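Local coordinates for F5/8 type C domain protein (Bacteroides ovatus, PDB 4ZRX) that probably hydrolyses alpha-L-fucosidic linkages with a TIM-barrel-type catalytic domain and also carries a C-terminal F5/8 type C domain, at residues Y7-V12 / V31-Q36; F516-F521 / I561-T566; P147-A152 / P159-F164. All coordinates share one frame; numbering follows the deposited sequence.

In the fold
Following the chain from the N terminus, contact 1 (7-12 with 31-36) closes a loop of 18 residues that carries helix 20-27, and fastens the start of the chain to the head of helix 34-42. Contact 3 (147-152 with 159-164) closes a much shorter turn, joining the loop after barrel strand 140-145 to the helix that follows it. Contact 2 (516-521 with 561-566) closes the longest loop, 39 residues without helix, inside the F5/8 type C domain. The three lie in series, neither nesting nor crossing. Contacts 1 and 3 have centres 31 Å apart; the centre of contact 2 is more than 60 Å from both.

Contact 1 of 3, residues Y7-V12 / V31-Q36; sequences YYVKHV and VPTPQQ. With EDO (1,2-ethanediol), chain C.
Val31 is gripped through its backbone by the residues on each side of Val9: Val31 N gives its hydrogen to Tyr8 O at 2.9 Å, and Lys10 N returns one to Val31 O at 2.8 Å. This defines a parallel bridge of Val9 with Val31, their CA atoms 5.0 Å apart.

The tight part of the contact is buried Val31 together with the group formed by Lys10, Thr33 and Gln36. Val31 CG1 packs on Tyr7 CB and the near part of its ring, and Val31 CG2 lies 4.0 Å from Val9 CG2. The extended chain of Lys10 crosses the methyl of Thr33 (Lys10 CD to Thr33 CG2, 3.7 Å) and passes the amide oxygen of Gln36 (Lys10 CG to Gln36 OE1, 3.8 Å). Both partners are fixed by a capping box: Gln36 N donates to Thr33 OG1, and Thr33 N donates in the carbonyl plane to a lone pair of Gln36 OE1 at 3.0 Å. The Thr33 torsion (chi1 64°) points OG1 at the helix end and leaves CG2 for Lys10. The tip of Lys10 runs on to salt bridges with Asp222 and Asp223, while Gln36 NE2 donates to Trp282 O and Asp223 O.

The solvent side is looser. Val9 is exposed, and its CG1 touches Thr33 CG2 where the two side chains cross at about a right angle; the ring end of Tyr7 leads away. Beside Pro32 and Pro34 a 1,2-ethanediol, probably from the crystallisation liquor, donates from O2 to Pro32 O at 2.6 Å.

Strands 8-9 and 30-31 thus form a small parallel sheet at the start of helix 34-42. Helix 20-27 reaches Tyr8 and Val12 through Met26, and strand 279-290 pairs with strand 11-13 and touches Pro32 through Trp282.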
# COMPACT_ATOMS: atom_id res chain seq x y z
N TYR A 7 -17.39 -27.31 7.77
CA TYR A 7 -16.49 -26.16 7.80
C TYR A 7 -16.66 -25.43 9.12
O TYR A 7 -17.74 -25.46 9.75
CB TYR A 7 -16.78 -25.22 6.62
CG TYR A 7 -16.69 -25.97 5.31
CD1 TYR A 7 -15.46 -26.26 4.74
CD2 TYR A 7 -17.83 -26.47 4.68
CE1 TYR A 7 -15.36 -26.99 3.55
CE2 TYR A 7 -17.73 -27.21 3.49
CZ TYR A 7 -16.50 -27.45 2.95
OH TYR A 7 -16.42 -28.20 1.83
N TYR A 8 -15.59 -24.77 9.54
CA TYR A 8 -15.59 -23.96 10.75
C TYR A 8 -15.63 -22.51 10.35
O TYR A 8 -14.70 -22.03 9.67
CB TYR A 8 -14.30 -24.20 11.52
CG TYR A 8 -14.07 -25.65 11.74
CD1 TYR A 8 -14.89 -26.36 12.63
CD2 TYR A 8 -13.07 -26.34 11.07
CE1 TYR A 8 -14.69 -27.71 12.86
CE2 TYR A 8 -12.89 -27.72 11.30
CZ TYR A 8 -13.69 -28.38 12.20
OH TYR A 8 -13.50 -29.74 12.36
N VAL A 9 -16.68 -21.79 10.71
CA VAL A 9 -16.79 -20.38 10.33
C VAL A 9 -15.95 -19.53 11.29
O VAL A 9 -16.23 -19.50 12.48
CB VAL A 9 -18.26 -19.89 10.27
CG1 VAL A 9 -18.35 -18.47 9.88
CG2 VAL A 9 -19.07 -20.72 9.28
N LYS A 10 -14.92 -18.85 10.74
CA LYS A 10 -14.13 -17.77 11.41
C LYS A 10 -13.13 -18.19 12.45
O LYS A 10 -12.07 -17.56 12.58
CB LYS A 10 -15.04 -16.64 11.92
CG LYS A 10 -14.32 -15.37 12.29
CD LYS A 10 -15.34 -14.29 12.66
CE LYS A 10 -14.72 -13.10 13.40
NZ LYS A 10 -15.76 -12.04 13.64
N HIS A 11 -13.45 -19.24 13.21
CA HIS A 11 -12.57 -19.74 14.26
C HIS A 11 -12.69 -21.23 14.39
O HIS A 11 -13.78 -21.78 14.21
CB HIS A 11 -12.93 -19.01 15.56
CG HIS A 11 -12.20 -19.47 16.76
ND1 HIS A 11 -12.86 -20.02 17.85
CD2 HIS A 11 -10.88 -19.46 17.09
CE1 HIS A 11 -11.97 -20.32 18.78
NE2 HIS A 11 -10.77 -19.99 18.36
N VAL A 12 -11.56 -21.88 14.65
CA VAL A 12 -11.57 -23.27 15.05
C VAL A 12 -10.57 -23.48 16.17
O VAL A 12 -9.49 -22.94 16.14
CB VAL A 12 -11.26 -24.21 13.83
CG1 VAL A 12 -9.86 -23.95 13.19
CG2 VAL A 12 -11.37 -25.66 14.24
N VAL A 31 -13.24 -21.19 7.33
CA VAL A 31 -13.85 -20.40 6.28
C VAL A 31 -14.30 -19.00 6.78
O VAL A 31 -14.56 -18.85 7.95
CB VAL A 31 -15.02 -21.12 5.60
CG1 VAL A 31 -14.57 -22.43 5.07
CG2 VAL A 31 -16.21 -21.25 6.52
N PRO A 32 -14.35 -17.98 5.91
CA PRO A 32 -14.87 -16.65 6.31
C PRO A 32 -16.36 -16.65 6.63
O PRO A 32 -17.14 -17.50 6.14
CB PRO A 32 -14.63 -15.76 5.05
CG PRO A 32 -14.46 -16.77 3.91
CD PRO A 32 -13.89 -18.00 4.51
N THR A 33 -16.77 -15.68 7.46
CA THR A 33 -18.20 -15.33 7.57
C THR A 33 -18.66 -14.76 6.25
O THR A 33 -17.84 -14.32 5.44
CB THR A 33 -18.41 -14.25 8.65
OG1 THR A 33 -17.75 -13.05 8.27
CG2 THR A 33 -17.89 -14.67 9.95
N PRO A 34 -19.99 -14.66 6.03
CA PRO A 34 -20.46 -13.94 4.84
C PRO A 34 -19.95 -12.50 4.78
O PRO A 34 -19.67 -12.00 3.68
CB PRO A 34 -21.99 -13.95 5.01
CG PRO A 34 -22.21 -15.21 5.75
CD PRO A 34 -21.13 -15.23 6.79
N GLN A 35 -19.84 -11.86 5.93
CA GLN A 35 -19.35 -10.46 5.95
C GLN A 35 -17.88 -10.37 5.55
O GLN A 35 -17.48 -9.47 4.79
CB GLN A 35 -19.57 -9.84 7.32
CG GLN A 35 -21.05 -9.76 7.74
CD GLN A 35 -21.57 -11.00 8.52
OE1 GLN A 35 -21.06 -12.09 8.44
NE2 GLN A 35 -22.61 -10.78 9.30
N GLN A 36 -17.08 -11.29 6.03
CA GLN A 36 -15.67 -11.32 5.63
C GLN A 36 -15.50 -11.64 4.18
O GLN A 36 -14.59 -11.12 3.53
CB GLN A 36 -14.92 -12.31 6.48
CG GLN A 36 -14.72 -11.88 7.90
CD GLN A 36 -14.05 -13.00 8.66
OE1 GLN A 36 -14.56 -14.15 8.68
NE2 GLN A 36 -12.93 -12.72 9.29
C1 EDO C . -18.99 -17.07 3.01
O1 EDO C . -20.30 -17.51 3.37
C2 EDO C . -18.06 -18.22 2.71
O2 EDO C . -17.48 -18.79 3.88

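Contact 2 of 3, residues F516-F521 / I561-T566; sequences FRYQFF and IKLEAT. With EDO (1,2-ethanediol), chain E.
Lys562 and Phe521 face each other as a hydrogen-bonded antiparallel pair, and the lysine can be followed outward along the ring. Its CB lies 4.2 Å from Phe521 CB; the chain then bends at chi3 (68°), laying CE 3.7 Å from Phe521 CD1. NZ ends over the ring face, 4.7 Å from the Phe521 centroid and 14° off the normal, a cation-pi contact, and forms a salt bridge with Glu564 OE2 in its own strand whose hydrogen bond is weak. That carboxylate in turn reaches the ring, Glu564 CD standing 3.5 Å from Phe521 CE1.

On the face carrying Tyr518, Phe520 and Leu563, Phe520 CZ meets Ile561 CB at 3.6 Å, and Leu563 CD1 comes to the ring edge, 4.0 Å from Phe520 CD1. Were Phe520 replaced by alanine, Ile561 and Leu563 would probably be left beside a gap and Phe501 without the ring it stacks on.

At the far end Thr566 O accepts from both Phe516 N (2.8 Å) and Arg517 N (3.1 Å), a classic beta bulge. The N-to-C directions of the two short segments are 167° apart, nearly antiparallel. Strand 560-566 is the middle of a five-stranded antiparallel sheet and 517-523 lies between it and edge strand 530-532, consistent with the beta-sandwich of an F5/8 type C domain.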
# COMPACT_ATOMS: atom_id res chain seq x y z
N PHE A 516 36.30 11.89 -5.06
CA PHE A 516 36.77 12.90 -4.14
C PHE A 516 37.61 13.97 -4.88
O PHE A 516 37.22 15.15 -4.93
CB PHE A 516 37.56 12.25 -3.01
CG PHE A 516 38.17 13.22 -2.04
CD1 PHE A 516 37.40 14.26 -1.48
CD2 PHE A 516 39.53 13.10 -1.68
CE1 PHE A 516 37.97 15.16 -0.56
CE2 PHE A 516 40.11 13.99 -0.75
CZ PHE A 516 39.34 15.02 -0.20
N ARG A 517 38.76 13.56 -5.41
CA ARG A 517 39.59 14.46 -6.24
C ARG A 517 39.15 14.29 -7.69
O ARG A 517 38.90 13.17 -8.14
CB ARG A 517 41.08 14.15 -6.08
CG ARG A 517 41.55 14.24 -4.65
CD ARG A 517 43.05 14.57 -4.51
NE ARG A 517 43.38 14.84 -3.09
CZ ARG A 517 43.04 15.94 -2.40
NH1 ARG A 517 42.38 16.95 -2.97
NH2 ARG A 517 43.37 16.03 -1.12
N TYR A 518 39.00 15.39 -8.42
CA TYR A 518 38.47 15.27 -9.75
C TYR A 518 39.01 16.33 -10.69
O TYR A 518 39.54 17.35 -10.24
CB TYR A 518 36.94 15.38 -9.72
CG TYR A 518 36.47 16.75 -9.40
CD1 TYR A 518 36.29 17.71 -10.41
CD2 TYR A 518 36.23 17.12 -8.10
CE1 TYR A 518 35.92 19.04 -10.10
CE2 TYR A 518 35.84 18.43 -7.79
CZ TYR A 518 35.68 19.37 -8.79
OH TYR A 518 35.29 20.65 -8.47
N GLN A 519 38.88 16.05 -11.98
CA GLN A 519 39.05 17.04 -13.04
C GLN A 519 37.88 16.86 -13.98
O GLN A 519 37.49 15.71 -14.33
CB GLN A 519 40.36 16.79 -13.78
CG GLN A 519 41.59 17.09 -12.94
CD GLN A 519 42.90 16.85 -13.67
OE1 GLN A 519 43.44 17.74 -14.34
NE2 GLN A 519 43.43 15.65 -13.53
N PHE A 520 37.25 17.97 -14.32
CA PHE A 520 36.09 17.95 -15.16
C PHE A 520 36.49 18.56 -16.49
O PHE A 520 37.25 19.56 -16.52
CB PHE A 520 35.00 18.77 -14.53
CG PHE A 520 33.71 18.70 -15.26
CD1 PHE A 520 32.85 17.59 -15.11
CD2 PHE A 520 33.30 19.75 -16.07
CE1 PHE A 520 31.65 17.54 -15.79
CE2 PHE A 520 32.10 19.71 -16.76
CZ PHE A 520 31.23 18.61 -16.59
N PHE A 521 36.05 17.94 -17.58
CA PHE A 521 36.45 18.33 -18.93
C PHE A 521 35.23 18.48 -19.82
O PHE A 521 34.21 17.79 -19.63
CB PHE A 521 37.36 17.28 -19.57
CG PHE A 521 38.62 16.98 -18.82
CD1 PHE A 521 38.64 16.04 -17.80
CD2 PHE A 521 39.83 17.58 -19.18
CE1 PHE A 521 39.81 15.72 -17.13
CE2 PHE A 521 41.02 17.27 -18.51
CZ PHE A 521 41.02 16.33 -17.50
N ILE A 561 30.82 15.78 -21.89
CA ILE A 561 31.49 16.08 -20.63
C ILE A 561 32.21 14.84 -20.19
O ILE A 561 31.85 13.74 -20.58
CB ILE A 561 30.54 16.58 -19.51
CG1 ILE A 561 29.49 15.50 -19.14
CG2 ILE A 561 29.85 17.85 -19.98
CD1 ILE A 561 28.49 15.99 -18.06
N LYS A 562 33.20 15.03 -19.35
CA LYS A 562 34.02 13.93 -18.83
C LYS A 562 34.46 14.25 -17.42
O LYS A 562 34.94 15.36 -17.15
CB LYS A 562 35.26 13.70 -19.73
CG LYS A 562 36.27 12.69 -19.19
CD LYS A 562 37.38 12.33 -20.18
CE LYS A 562 38.29 13.51 -20.41
NZ LYS A 562 39.47 13.18 -21.24
N LEU A 563 34.32 13.29 -16.51
CA LEU A 563 34.82 13.44 -15.14
C LEU A 563 35.89 12.39 -14.89
O LEU A 563 35.58 11.20 -14.97
CB LEU A 563 33.68 13.29 -14.11
CG LEU A 563 34.06 13.57 -12.64
CD1 LEU A 563 34.26 15.07 -12.37
CD2 LEU A 563 33.05 12.99 -11.64
N GLU A 564 37.12 12.84 -14.62
CA GLU A 564 38.21 11.99 -14.14
C GLU A 564 38.27 12.15 -12.64
O GLU A 564 38.32 13.26 -12.14
CB GLU A 564 39.56 12.38 -14.79
CG GLU A 564 39.57 12.09 -16.31
CD GLU A 564 40.89 12.43 -17.06
OE1 GLU A 564 41.89 12.79 -16.38
OE2 GLU A 564 40.91 12.32 -18.32
N ALA A 565 38.23 11.06 -11.89
CA ALA A 565 38.23 11.17 -10.44
C ALA A 565 38.90 10.02 -9.71
O ALA A 565 38.90 8.86 -10.20
CB ALA A 565 36.79 11.38 -9.93
N THR A 566 39.47 10.36 -8.55
CA THR A 566 39.97 9.38 -7.59
C THR A 566 39.20 9.49 -6.26
O THR A 566 38.57 10.51 -5.94
CB THR A 566 41.49 9.55 -7.35
OG1 THR A 566 41.77 10.92 -7.08
CG2 THR A 566 42.30 9.11 -8.59
C1 EDO E . 35.54 8.42 -12.70
O1 EDO E . 34.91 8.78 -13.93
C2 EDO E . 36.89 7.75 -12.93
O2 EDO E . 37.76 8.68 -13.59

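Contact 3 of 3, residues P147-A152 / P159-F164; sequences PWDRNA and PRYNDF
Tyr161 reaches from its helix into the loop 147-152, its CE1 lying 3.7 Å from Asp149 CB and its hydroxyl ending at the carbonyl of Pro147. Tyr161 OH donates to Pro147 O at 2.6 Å, a weak bond. With CG anti to the backbone N (chi1 -175°), the ring is carried to where its hydroxyl meets that carbonyl, and the Asp149 carboxylate stands almost perpendicular to it, 85° between planes.

One turn further on, Phe164 offers its edge: Asp149 OD2 lies near the ring plane, 3.8 Å from Phe164 CE2. The methyl of Ala152 touches both rings, Phe164 CE2 at 3.9 Å and, at the ring edge, Tyr161 CE1 at 4.2 Å.

The loop is folded around the carboxylate. Asp149 OD1 takes two backbone hydrogens, from Asn151 N and Ala152 N, both at 2.9 Å; the first arrives nearly along the C-O axis and the second from above the carboxylate plane, 55° out. The bond from Asn151 N makes an Asx turn, and that from Ala152 N extends it to an Asx motif.

Lys97 NZ bridges the two sides, in a salt bridge with Asp149 OD2 and a hydrogen bond with Tyr161 OH. The chemistry thus implies a buried polar cluster whose carboxylate oxygens both have partners, with apolar contact from Ala152 and Phe164 beside it.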
# COMPACT_ATOMS: atom_id res chain seq x y z
N PRO A 147 -9.67 4.64 18.62
CA PRO A 147 -9.74 4.27 20.06
C PRO A 147 -8.92 5.24 20.91
O PRO A 147 -9.46 5.76 21.88
CB PRO A 147 -9.19 2.83 20.07
CG PRO A 147 -9.49 2.34 18.68
CD PRO A 147 -9.28 3.48 17.78
N TRP A 148 -7.68 5.52 20.52
CA TRP A 148 -6.84 6.48 21.25
C TRP A 148 -7.40 7.90 20.99
O TRP A 148 -7.57 8.32 19.85
CB TRP A 148 -5.39 6.39 20.76
CG TRP A 148 -4.38 7.31 21.42
CD1 TRP A 148 -4.36 7.78 22.72
CD2 TRP A 148 -3.21 7.83 20.81
NE1 TRP A 148 -3.24 8.57 22.93
CE2 TRP A 148 -2.51 8.59 21.78
CE3 TRP A 148 -2.67 7.71 19.52
CZ2 TRP A 148 -1.32 9.26 21.48
CZ3 TRP A 148 -1.51 8.37 19.22
CH2 TRP A 148 -0.83 9.14 20.22
N ASP A 149 -7.69 8.63 22.07
CA ASP A 149 -8.28 9.94 21.96
C ASP A 149 -7.48 10.86 22.89
O ASP A 149 -7.52 10.72 24.11
CB ASP A 149 -9.77 9.87 22.35
CG ASP A 149 -10.53 11.15 22.10
OD1 ASP A 149 -9.93 12.24 22.29
OD2 ASP A 149 -11.76 11.08 21.73
N ARG A 150 -6.76 11.81 22.30
CA ARG A 150 -5.87 12.65 23.05
C ARG A 150 -6.59 13.91 23.55
O ARG A 150 -5.96 14.71 24.23
CB ARG A 150 -4.71 13.08 22.14
CG ARG A 150 -3.91 11.87 21.65
CD ARG A 150 -2.82 12.31 20.70
NE ARG A 150 -1.61 12.73 21.42
CZ ARG A 150 -0.42 12.94 20.85
NH1 ARG A 150 -0.26 12.89 19.54
NH2 ARG A 150 0.61 13.24 21.61
N ASN A 151 -7.85 14.11 23.20
CA ASN A 151 -8.60 15.30 23.65
C ASN A 151 -9.49 14.95 24.81
O ASN A 151 -9.53 15.68 25.81
CB ASN A 151 -9.44 15.85 22.54
CG ASN A 151 -10.33 17.01 23.02
OD1 ASN A 151 -11.48 16.82 23.45
ND2 ASN A 151 -9.75 18.21 22.99
N ALA A 152 -10.20 13.85 24.71
CA ALA A 152 -11.22 13.51 25.67
C ALA A 152 -10.67 13.41 27.11
O ALA A 152 -9.77 12.61 27.40
CB ALA A 152 -11.92 12.22 25.30
N PRO A 159 -13.87 2.87 32.23
CA PRO A 159 -15.31 2.67 31.95
C PRO A 159 -16.00 3.88 31.40
O PRO A 159 -16.93 3.76 30.61
CB PRO A 159 -15.92 2.31 33.35
CG PRO A 159 -14.75 1.83 34.14
CD PRO A 159 -13.57 2.64 33.67
N ARG A 160 -15.55 5.05 31.81
CA ARG A 160 -16.15 6.29 31.37
C ARG A 160 -15.82 6.50 29.88
O ARG A 160 -16.68 6.85 29.06
CB ARG A 160 -15.58 7.43 32.18
CG ARG A 160 -16.38 8.68 32.04
CD ARG A 160 -16.16 9.62 33.22
NE ARG A 160 -16.95 10.84 33.02
CZ ARG A 160 -16.90 11.91 33.82
NH1 ARG A 160 -16.08 11.96 34.86
NH2 ARG A 160 -17.68 12.96 33.56
N TYR A 161 -14.57 6.26 29.55
CA TYR A 161 -14.20 6.36 28.11
C TYR A 161 -14.85 5.29 27.26
O TYR A 161 -15.22 5.55 26.13
CB TYR A 161 -12.70 6.37 27.87
CG TYR A 161 -12.39 6.60 26.38
CD1 TYR A 161 -12.44 7.86 25.83
CD2 TYR A 161 -12.07 5.54 25.57
CE1 TYR A 161 -12.17 8.07 24.49
CE2 TYR A 161 -11.80 5.73 24.21
CZ TYR A 161 -11.84 6.98 23.69
OH TYR A 161 -11.57 7.16 22.34
N ASN A 162 -14.99 4.08 27.79
CA ASN A 162 -15.67 3.04 27.05
C ASN A 162 -17.09 3.44 26.74
O ASN A 162 -17.54 3.28 25.62
CB ASN A 162 -15.57 1.71 27.78
CG ASN A 162 -14.18 1.08 27.65
OD1 ASN A 162 -13.54 1.19 26.60
ND2 ASN A 162 -13.77 0.36 28.66
N ASP A 163 -17.81 4.00 27.72
CA ASP A 163 -19.18 4.48 27.48
C ASP A 163 -19.20 5.58 26.43
O ASP A 163 -20.08 5.60 25.56
CB ASP A 163 -19.82 5.02 28.79
CG ASP A 163 -21.25 5.58 28.59
OD1 ASP A 163 -22.21 4.77 28.58
OD2 ASP A 163 -21.43 6.82 28.50
N PHE A 164 -18.27 6.51 26.57
CA PHE A 164 -18.12 7.67 25.67
C PHE A 164 -17.90 7.19 24.23
O PHE A 164 -18.53 7.67 23.29
CB PHE A 164 -16.89 8.46 26.21
CG PHE A 164 -16.43 9.64 25.35
CD1 PHE A 164 -16.96 10.91 25.50
CD2 PHE A 164 -15.44 9.47 24.41
CE1 PHE A 164 -16.48 11.98 24.72
CE2 PHE A 164 -14.97 10.47 23.69
CZ PHE A 164 -15.51 11.74 23.81